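Long-range contacts in pectate lyase II (Xanthomonas campestris pv. campestris, PDB 2QY1), which probably cleaves pectate as a secreted lyase of polysaccharide lyase family 1, breaking down pectic polymers of the plant cell wall: residues L41-K46 and N80-N85; Y222-T227 and F246-N251; K250-S255 and S273-G278. The protein carries 2 engineered substitutions. All coordinates share one frame; numbering follows the deposited sequence.

Neighbouring turns of a parallel beta-helix, the fold of polysaccharide lyase family 1, meet in all three contacts. Interaction 1 comes first along the chain, near the N-terminal end of the coil, where the loop after strand 39-43 meets the loop after strand 74-78. Its centre is about 30 Å from that of interaction 2 and about 36 Å from that of interaction 3, which lies on the opposite side of the chain's centre. Interaction 3 begins on the segment where interaction 2 ends; their centres are about 7 Å apart and they share Lys-250 and Asn-251. Strand 245-255 is thus paired on both flanks, with strand 215-226 and, weakly, with 275-276.

Interaction 1 of 3, residues L41-K46 and N80-N85; sequences LNYTGK and NGSAAN
Ala-83 is gripped through both of its backbone polar groups. Its N-H donates to Gly-45 O at 3.0 Å and 156°, while its carbonyl oxygen accepts a short bond, 2.7 Å, from Tyr-43 OH. The tyrosine hydroxyl comes to Ala-83 O from above the carbonyl plane, and the oxygen lies at the edge of the phenol ring. With CG anti to the backbone N (chi1 174°), Tyr-43 places its ring against the backbone of the following loop, Gly-45 N lying 3.5 Å above the plane of the Tyr-43 ring and over its centre. CE2 of Tyr-43 passes 4.0 Å from CB of Ala-84. Ser-82 packs CB against Tyr-43 O at 3.4 Å, but its hydroxyl bonds back to Ala-79 O. Lys-46 bends at its last two torsions to bring NZ 3.2 Å from Gly-81 O, steeply above that carbonyl plane; a water accepting from NZ donates to Asn-80 O. A single backbone bridge, Lys-46 beside Ala-83, joins loops of two neighbouring turns of the parallel beta-helix. Further out, Tyr-43 meets Phe-86 edge-to-face and touches Met-26 of helix 23-32 and Met-102 of strand 97-105, while its backbone pairs with Lys-77 of strand 74-78.

Interaction 2 of 3, residues Y222-T227 and F246-N251; sequences YFNNVT and FENIKN
Two successive turns of the parallel beta-helix run in step here, Phe-223 beside Phe-246 and Val-226 beside Ile-249, each segment turning a corner in between. Before the corner, Glu-247 N donates to Phe-223 O at 3.2 Å, and the Phe-223 and Phe-246 rings form an offset stack, centroids 4.6 Å apart and planes at 24°; CE2 of Phe-246 sits over one face of the Phe-223 ring, toward its rim. Beyond the corner, Val-226 N bonds to Asn-248 O in the carbonyl plane at 3.1 Å, and Lys-250 N meets Val-226 O at 2.9 Å, nearly head-on to the carbonyl. The corner residues Asn-225 and Asn-248 both take left-handed backbone angles, and their side chains lie side by side, amide planes 10° apart. This is consistent with the asparagine ladder known from the turns of pectate lyase beta-helices; Asn-203 touches Asn-225 from the preceding turn. On the buried face of Phe-223, Phe-246, Val-226 and Ile-249, CB of Val-226 rests 3.6 Å from CG1 of Ile-249, whose CD1 also reaches Phe-223. On the face of Asn-224 and Glu-247, CG of Glu-247 stands between its backbone N and carbonyl carbon (chi1 62°), which carries the carboxylate across to the Tyr-222 hydroxyl. Its OE2, through the lone pair away from OE1, accepts from Tyr-222 OH at 2.6 Å, and Lys-315 of helix 314-321 forms a salt bridge with the same oxygen.

Interaction 3 of 3, residues K250-S255 and S273-G278; sequences KNPVTS and SGITWG
The carbonyl oxygen of Thr-276 receives two groups from the segment opposite. Asn-251 N donates to Thr-276 O at 2.9 Å, bent to 150° at the hydrogen, and CA of Lys-250 brings a C-H to Thr-276 O at 3.3 Å. Thr-276 N probably donates to Ile-249 O at 3.0 Å, so both backbone polar groups of Thr-276 are engaged, as in a single parallel bridge. The threonine side chain lies across the root of the lysine, OG1 of Thr-276 being 3.4 Å from CB of Lys-250. Past this pairing the segments diverge, and the indole of Trp-277 takes over. Although CB of Trp-277 sets out away from the other segment, CG stands beside the backbone N (chi1 -61°) and the ring folds back over Pro-252. There CD of Pro-252 makes a CH-pi contact 3.6 Å from the centre of the six-membered ring of Trp-277, almost on its normal. The carbonyl of Val-253 approaches differently: its O lies at the edge of the indole, in plane, 3.2 Å from CZ3 of Trp-277. Pro-252 is flanked also by Ile-275, CG of Pro-252 lying 3.8 Å from CG2 of Ile-275. Bare of a side chain, Gly-278 leaves room for CE of Lys-250, and its carbonyl is held by Arg-256 and Asn-288. The left-handed backbone of Asn-251, ahead of Pro-252, bends the chain between the pairing at Lys-250 and strand 253-255, consistent with the corners between faces of a parallel beta-helix.

Interaction 1 of 3, residues L41-K46 and N80-N85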
loop_
_atom_site.group_PDB
_atom_site.type_symbol
_atom_site.label_atom_id
_atom_site.label_comp_id
_atom_site.label_asym_id
_atom_site.label_seq_id
_atom_site.Cartn_x
_atom_site.Cartn_y
_atom_site.Cartn_z
ATOM N N LEU A 41 5.578 15.651 -11.839
ATOM C CA LEU A 41 5.138 15.005 -13.065
ATOM C C LEU A 41 3.621 14.881 -13.115
ATOM O O LEU A 41 3.006 14.263 -12.243
ATOM C CB LEU A 41 5.801 13.630 -13.219
ATOM C CG LEU A 41 7.332 13.594 -13.181
ATOM C CD1 LEU A 41 7.843 12.166 -13.073
ATOM C CD2 LEU A 41 7.941 14.285 -14.392
ATOM N N ASN A 42 3.031 15.491 -14.139
ATOM C CA ASN A 42 1.602 15.406 -14.382
ATOM C C ASN A 42 1.328 14.329 -15.425
ATOM O O ASN A 42 1.532 14.544 -16.624
ATOM C CB ASN A 42 1.065 16.777 -14.833
ATOM C CG ASN A 42 -0.400 16.738 -15.252
ATOM O OD1 ASN A 42 -0.764 17.254 -16.311
ATOM N ND2 ASN A 42 -1.244 16.146 -14.422
ATOM N N TYR A 43 0.884 13.163 -14.960
ATOM C CA TYR A 43 0.580 12.046 -15.856
ATOM C C TYR A 43 -0.808 12.177 -16.483
ATOM O O TYR A 43 -1.817 12.182 -15.778
ATOM C CB TYR A 43 0.716 10.695 -15.146
ATOM C CG TYR A 43 0.270 9.542 -16.016
ATOM C CD1 TYR A 43 0.986 9.190 -17.162
ATOM C CD2 TYR A 43 -0.888 8.820 -15.711
ATOM C CE1 TYR A 43 0.570 8.135 -17.981
ATOM C CE2 TYR A 43 -1.313 7.764 -16.520
ATOM C CZ TYR A 43 -0.578 7.427 -17.652
ATOM O OH TYR A 43 -0.997 6.392 -18.459
ATOM N N THR A 44 -0.839 12.252 -17.811
ATOM C CA THR A 44 -2.063 12.546 -18.562
ATOM C C THR A 44 -2.575 11.365 -19.391
ATOM O O THR A 44 -3.649 11.444 -19.990
ATOM C CB THR A 44 -1.857 13.743 -19.518
ATOM O OG1 THR A 44 -0.858 13.407 -20.488
ATOM C CG2 THR A 44 -1.421 14.983 -18.750
ATOM N N GLY A 45 -1.802 10.283 -19.435
ATOM C CA GLY A 45 -2.168 9.101 -20.216
ATOM C C GLY A 45 -3.466 8.484 -19.739
ATOM O O GLY A 45 -3.764 8.505 -18.547
ATOM N N LYS A 46 -4.248 7.959 -20.678
ATOM C CA LYS A 46 -5.544 7.362 -20.371
ATOM C C LYS A 46 -5.620 5.953 -20.943
ATOM O O LYS A 46 -6.216 5.734 -21.998
ATOM C CB LYS A 46 -6.686 8.212 -20.942
ATOM C CG LYS A 46 -6.719 9.654 -20.461
ATOM C CD LYS A 46 -7.706 10.489 -21.269
ATOM C CE LYS A 46 -9.157 10.156 -20.930
ATOM N NZ LYS A 46 -9.537 10.624 -19.565
ATOM N N ASN A 80 -6.853 14.085 -13.465
ATOM C CA ASN A 80 -8.194 13.525 -13.372
ATOM C C ASN A 80 -8.513 12.755 -14.646
ATOM O O ASN A 80 -8.319 13.265 -15.755
ATOM C CB ASN A 80 -9.239 14.617 -13.135
ATOM C CG ASN A 80 -10.645 14.054 -12.965
ATOM O OD1 ASN A 80 -11.035 13.636 -11.870
ATOM N ND2 ASN A 80 -11.414 14.051 -14.047
ATOM N N GLY A 81 -8.978 11.522 -14.478
ATOM C CA GLY A 81 -9.355 10.680 -15.605
ATOM C C GLY A 81 -8.213 9.861 -16.177
ATOM O O GLY A 81 -8.434 9.029 -17.060
ATOM N N SER A 82 -6.996 10.097 -15.685
ATOM C CA SER A 82 -5.820 9.356 -16.148
ATOM C C SER A 82 -5.834 7.920 -15.643
ATOM O O SER A 82 -6.362 7.633 -14.567
ATOM C CB SER A 82 -4.518 10.050 -15.725
ATOM O OG SER A 82 -4.326 9.992 -14.320
ATOM N N ALA A 83 -5.250 7.023 -16.431
ATOM C CA ALA A 83 -5.138 5.619 -16.065
ATOM C C ALA A 83 -3.834 5.049 -16.610
ATOM O O ALA A 83 -3.433 5.362 -17.739
ATOM C CB ALA A 83 -6.330 4.834 -16.591
ATOM N N ALA A 84 -3.188 4.214 -15.798
ATOM C CA ALA A 84 -1.894 3.622 -16.123
ATOM C C ALA A 84 -1.953 2.100 -16.136
ATOM O O ALA A 84 -2.555 1.489 -15.254
ATOM C CB ALA A 84 -0.845 4.084 -15.116
ATOM N N ASN A 85 -1.321 1.507 -17.147
ATOM C CA ASN A 85 -1.052 0.073 -17.188
ATOM C C ASN A 85 0.439 -0.170 -16.933
ATOM O O ASN A 85 1.066 -1.042 -17.540
ATOM C CB ASN A 85 -1.492 -0.518 -18.531
ATOM C CG ASN A 85 -1.506 -2.042 -18.535
ATOM O OD1 ASN A 85 -2.091 -2.682 -17.655
ATOM N ND2 ASN A 85 -0.862 -2.626 -19.532
HETATM O O HOH W 1 -7.953 12.507 -18.519
#

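Interaction 2 of 3, residues Y222-T227 and F246-N251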
loop_
_atom_site.group_PDB
_atom_site.type_symbol
_atom_site.label_atom_id
_atom_site.label_comp_id
_atom_site.label_asym_id
_atom_site.label_seq_id
_atom_site.Cartn_x
_atom_site.Cartn_y
_atom_site.Cartn_z
ATOM N N TYR A 222 -11.378 1.071 5.764
ATOM C CA TYR A 222 -12.593 0.288 5.563
ATOM C C TYR A 222 -12.254 -1.021 4.858
ATOM O O TYR A 222 -11.656 -1.018 3.777
ATOM C CB TYR A 222 -13.636 1.102 4.779
ATOM C CG TYR A 222 -14.839 0.315 4.289
ATOM C CD1 TYR A 222 -15.664 -0.374 5.182
ATOM C CD2 TYR A 222 -15.163 0.277 2.931
ATOM C CE1 TYR A 222 -16.764 -1.095 4.733
ATOM C CE2 TYR A 222 -16.270 -0.439 2.471
ATOM C CZ TYR A 222 -17.066 -1.118 3.379
ATOM O OH TYR A 222 -18.159 -1.830 2.934
ATOM N N PHE A 223 -12.624 -2.131 5.497
ATOM C CA PHE A 223 -12.393 -3.474 4.975
ATOM C C PHE A 223 -13.738 -4.098 4.629
ATOM O O PHE A 223 -14.668 -4.076 5.442
ATOM C CB PHE A 223 -11.699 -4.362 6.018
ATOM C CG PHE A 223 -10.354 -3.860 6.473
ATOM C CD1 PHE A 223 -9.188 -4.524 6.095
ATOM C CD2 PHE A 223 -10.248 -2.749 7.309
ATOM C CE1 PHE A 223 -7.935 -4.078 6.525
ATOM C CE2 PHE A 223 -9.001 -2.293 7.743
ATOM C CZ PHE A 223 -7.843 -2.958 7.349
ATOM N N ASN A 224 -13.842 -4.655 3.428
ATOM C CA ASN A 224 -15.047 -5.367 3.011
ATOM C C ASN A 224 -14.703 -6.444 1.999
ATOM O O ASN A 224 -14.016 -6.178 1.015
ATOM C CB ASN A 224 -16.084 -4.401 2.430
ATOM C CG ASN A 224 -17.416 -5.075 2.131
ATOM O OD1 ASN A 224 -18.014 -4.849 1.077
ATOM N ND2 ASN A 224 -17.887 -5.903 3.059
ATOM N N ASN A 225 -15.192 -7.657 2.249
ATOM C CA ASN A 225 -14.915 -8.816 1.398
ATOM C C ASN A 225 -13.415 -9.102 1.269
ATOM O O ASN A 225 -12.840 -9.086 0.177
ATOM C CB ASN A 225 -15.625 -8.690 0.042
ATOM C CG ASN A 225 -17.139 -8.765 0.171
ATOM O OD1 ASN A 225 -17.864 -7.894 -0.315
ATOM N ND2 ASN A 225 -17.622 -9.799 0.845
ATOM N N VAL A 226 -12.797 -9.340 2.423
ATOM C CA VAL A 226 -11.400 -9.745 2.522
ATOM C C VAL A 226 -11.429 -11.216 2.914
ATOM O O VAL A 226 -11.849 -11.566 4.020
ATOM C CB VAL A 226 -10.635 -8.896 3.566
ATOM C CG1 VAL A 226 -9.157 -9.239 3.567
ATOM C CG2 VAL A 226 -10.845 -7.401 3.309
ATOM N N THR A 227 -10.996 -12.077 1.996
ATOM C CA THR A 227 -11.399 -13.486 2.029
ATOM C C THR A 227 -10.421 -14.485 2.664
ATOM O O THR A 227 -10.828 -15.595 3.024
ATOM C CB THR A 227 -11.816 -13.982 0.624
ATOM O OG1 THR A 227 -10.766 -13.714 -0.313
ATOM C CG2 THR A 227 -13.095 -13.282 0.164
ATOM N N PHE A 246 -14.582 -2.849 9.971
ATOM C CA PHE A 246 -14.436 -4.212 9.457
ATOM C C PHE A 246 -15.800 -4.844 9.177
ATOM O O PHE A 246 -16.693 -4.799 10.026
ATOM C CB PHE A 246 -13.700 -5.103 10.466
ATOM C CG PHE A 246 -12.289 -4.677 10.768
ATOM C CD1 PHE A 246 -12.007 -3.925 11.904
ATOM C CD2 PHE A 246 -11.235 -5.057 9.936
ATOM C CE1 PHE A 246 -10.703 -3.542 12.200
ATOM C CE2 PHE A 246 -9.927 -4.678 10.225
ATOM C CZ PHE A 246 -9.660 -3.916 11.359
ATOM N N GLU A 247 -15.952 -5.434 7.993
ATOM C CA GLU A 247 -17.112 -6.285 7.687
ATOM C C GLU A 247 -16.785 -7.267 6.566
ATOM O O GLU A 247 -15.909 -6.996 5.739
ATOM C CB GLU A 247 -18.362 -5.458 7.346
ATOM C CG GLU A 247 -18.238 -4.562 6.116
ATOM C CD GLU A 247 -19.524 -3.822 5.795
ATOM O OE1 GLU A 247 -20.557 -4.100 6.441
ATOM O OE2 GLU A 247 -19.505 -2.960 4.894
ATOM N N ASN A 248 -17.489 -8.399 6.548
ATOM C CA ASN A 248 -17.264 -9.459 5.560
ATOM C C ASN A 248 -15.769 -9.746 5.375
ATOM O O ASN A 248 -15.225 -9.626 4.277
ATOM C CB ASN A 248 -17.940 -9.110 4.226
ATOM C CG ASN A 248 -19.426 -8.814 4.381
ATOM O OD1 ASN A 248 -19.899 -7.746 3.994
ATOM N ND2 ASN A 248 -20.161 -9.755 4.957
ATOM N N ILE A 249 -15.111 -10.105 6.473
ATOM C CA ILE A 249 -13.661 -10.281 6.485
ATOM C C ILE A 249 -13.273 -11.517 7.292
ATOM O O ILE A 249 -13.787 -11.741 8.393
ATOM C CB ILE A 249 -12.920 -8.991 6.994
ATOM C CG1 ILE A 249 -11.405 -9.217 7.095
ATOM C CG2 ILE A 249 -13.501 -8.500 8.324
ATOM C CD1 ILE A 249 -10.568 -7.935 7.091
ATOM N N LYS A 250 -12.388 -12.329 6.717
ATOM C CA LYS A 250 -11.835 -13.489 7.405
ATOM C C LYS A 250 -10.492 -13.104 8.011
ATOM O O LYS A 250 -9.698 -12.414 7.372
ATOM C CB LYS A 250 -11.677 -14.668 6.440
ATOM C CG LYS A 250 -11.271 -15.970 7.112
ATOM C CD LYS A 250 -11.288 -17.132 6.138
ATOM C CE LYS A 250 -10.952 -18.432 6.845
ATOM N NZ LYS A 250 -11.277 -19.611 5.997
ATOM N N ASN A 251 -10.252 -13.552 9.244
ATOM C CA ASN A 251 -9.041 -13.211 10.003
ATOM C C ASN A 251 -8.647 -11.728 9.887
ATOM O O ASN A 251 -7.563 -11.415 9.380
ATOM C CB ASN A 251 -7.868 -14.111 9.584
ATOM C CG ASN A 251 -8.224 -15.584 9.604
ATOM O OD1 ASN A 251 -8.155 -16.264 8.578
ATOM N ND2 ASN A 251 -8.604 -16.087 10.772
#

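Interaction 3 of 3, residues K250-S255 and S273-G278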
loop_
_atom_site.group_PDB
_atom_site.type_symbol
_atom_site.label_atom_id
_atom_site.label_comp_id
_atom_site.label_asym_id
_atom_site.label_seq_id
_atom_site.Cartn_x
_atom_site.Cartn_y
_atom_site.Cartn_z
ATOM N N LYS A 250 -12.388 -12.329 6.717
ATOM C CA LYS A 250 -11.835 -13.489 7.405
ATOM C C LYS A 250 -10.492 -13.104 8.011
ATOM O O LYS A 250 -9.698 -12.414 7.372
ATOM C CB LYS A 250 -11.677 -14.668 6.440
ATOM C CG LYS A 250 -11.271 -15.970 7.112
ATOM C CD LYS A 250 -11.288 -17.132 6.138
ATOM C CE LYS A 250 -10.952 -18.432 6.845
ATOM N NZ LYS A 250 -11.277 -19.611 5.997
ATOM N N ASN A 251 -10.252 -13.552 9.244
ATOM C CA ASN A 251 -9.041 -13.211 10.003
ATOM C C ASN A 251 -8.647 -11.728 9.887
ATOM O O ASN A 251 -7.563 -11.415 9.380
ATOM C CB ASN A 251 -7.868 -14.111 9.584
ATOM C CG ASN A 251 -8.224 -15.584 9.604
ATOM O OD1 ASN A 251 -8.155 -16.264 8.578
ATOM N ND2 ASN A 251 -8.604 -16.087 10.772
ATOM N N PRO A 252 -9.533 -10.813 10.341
ATOM C CA PRO A 252 -9.282 -9.377 10.175
ATOM C C PRO A 252 -8.009 -8.887 10.858
ATOM O O PRO A 252 -7.308 -8.029 10.317
ATOM C CB PRO A 252 -10.522 -8.720 10.797
ATOM C CG PRO A 252 -11.118 -9.760 11.678
ATOM C CD PRO A 252 -10.820 -11.065 11.017
ATOM N N VAL A 253 -7.724 -9.428 12.039
ATOM C CA VAL A 253 -6.496 -9.118 12.761
ATOM C C VAL A 253 -5.871 -10.436 13.200
ATOM O O VAL A 253 -6.457 -11.182 13.990
ATOM C CB VAL A 253 -6.750 -8.192 13.979
ATOM C CG1 VAL A 253 -5.466 -7.961 14.758
ATOM C CG2 VAL A 253 -7.340 -6.858 13.530
ATOM N N THR A 254 -4.688 -10.725 12.671
ATOM C CA THR A 254 -4.039 -12.011 12.912
ATOM C C THR A 254 -2.516 -11.896 12.888
ATOM O O THR A 254 -1.965 -10.875 12.473
ATOM C CB THR A 254 -4.512 -13.089 11.889
ATOM O OG1 THR A 254 -3.933 -14.360 12.213
ATOM C CG2 THR A 254 -4.132 -12.706 10.451
ATOM N N SER A 255 -1.854 -12.943 13.370
ATOM C CA SER A 255 -0.424 -13.133 13.175
ATOM C C SER A 255 -0.191 -14.583 12.775
ATOM O O SER A 255 -0.462 -15.489 13.559
ATOM C CB SER A 255 0.350 -12.813 14.448
ATOM O OG SER A 255 1.736 -13.007 14.231
ATOM N N SER A 273 -20.908 -7.004 10.544
ATOM C CA SER A 273 -21.341 -8.373 10.283
ATOM C C SER A 273 -20.369 -9.104 9.357
ATOM O O SER A 273 -19.562 -8.476 8.664
ATOM C CB SER A 273 -22.749 -8.378 9.682
ATOM O OG SER A 273 -22.785 -7.633 8.474
ATOM N N GLY A 274 -20.443 -10.433 9.366
ATOM C CA GLY A 274 -19.667 -11.269 8.454
ATOM C C GLY A 274 -18.196 -11.429 8.791
ATOM O O GLY A 274 -17.370 -11.621 7.896
ATOM N N ILE A 275 -17.864 -11.348 10.076
ATOM C CA ILE A 275 -16.508 -11.631 10.541
ATOM C C ILE A 275 -16.353 -13.135 10.716
ATOM O O ILE A 275 -17.130 -13.765 11.438
ATOM C CB ILE A 275 -16.188 -10.936 11.893
ATOM C CG1 ILE A 275 -16.674 -9.475 11.913
ATOM C CG2 ILE A 275 -14.697 -11.064 12.232
ATOM C CD1 ILE A 275 -15.945 -8.521 10.978
ATOM N N THR A 276 -15.361 -13.712 10.044
ATOM C CA THR A 276 -15.058 -15.137 10.195
ATOM C C THR A 276 -13.591 -15.347 10.555
ATOM O O THR A 276 -12.763 -14.456 10.367
ATOM C CB THR A 276 -15.421 -15.963 8.936
ATOM O OG1 THR A 276 -14.705 -15.462 7.799
ATOM C CG2 THR A 276 -16.919 -15.911 8.663
ATOM N N TRP A 277 -13.281 -16.525 11.085
ATOM C CA TRP A 277 -11.928 -16.850 11.516
ATOM C C TRP A 277 -11.530 -18.252 11.069
ATOM O O TRP A 277 -12.381 -19.133 10.922
ATOM C CB TRP A 277 -11.812 -16.744 13.039
ATOM C CG TRP A 277 -12.090 -15.375 13.586
ATOM C CD1 TRP A 277 -13.287 -14.901 14.047
ATOM C CD2 TRP A 277 -11.150 -14.306 13.737
ATOM N NE1 TRP A 277 -13.149 -13.600 14.471
ATOM C CE2 TRP A 277 -11.848 -13.210 14.293
ATOM C CE3 TRP A 277 -9.784 -14.166 13.453
ATOM C CZ2 TRP A 277 -11.226 -11.989 14.573
ATOM C CZ3 TRP A 277 -9.166 -12.953 13.732
ATOM C CH2 TRP A 277 -9.887 -11.881 14.289
ATOM N N GLY A 278 -10.231 -18.450 10.864
ATOM C CA GLY A 278 -9.690 -19.746 10.474
ATOM C C GLY A 278 -8.329 -20.022 11.082
ATOM O O GLY A 278 -7.648 -19.108 11.548
#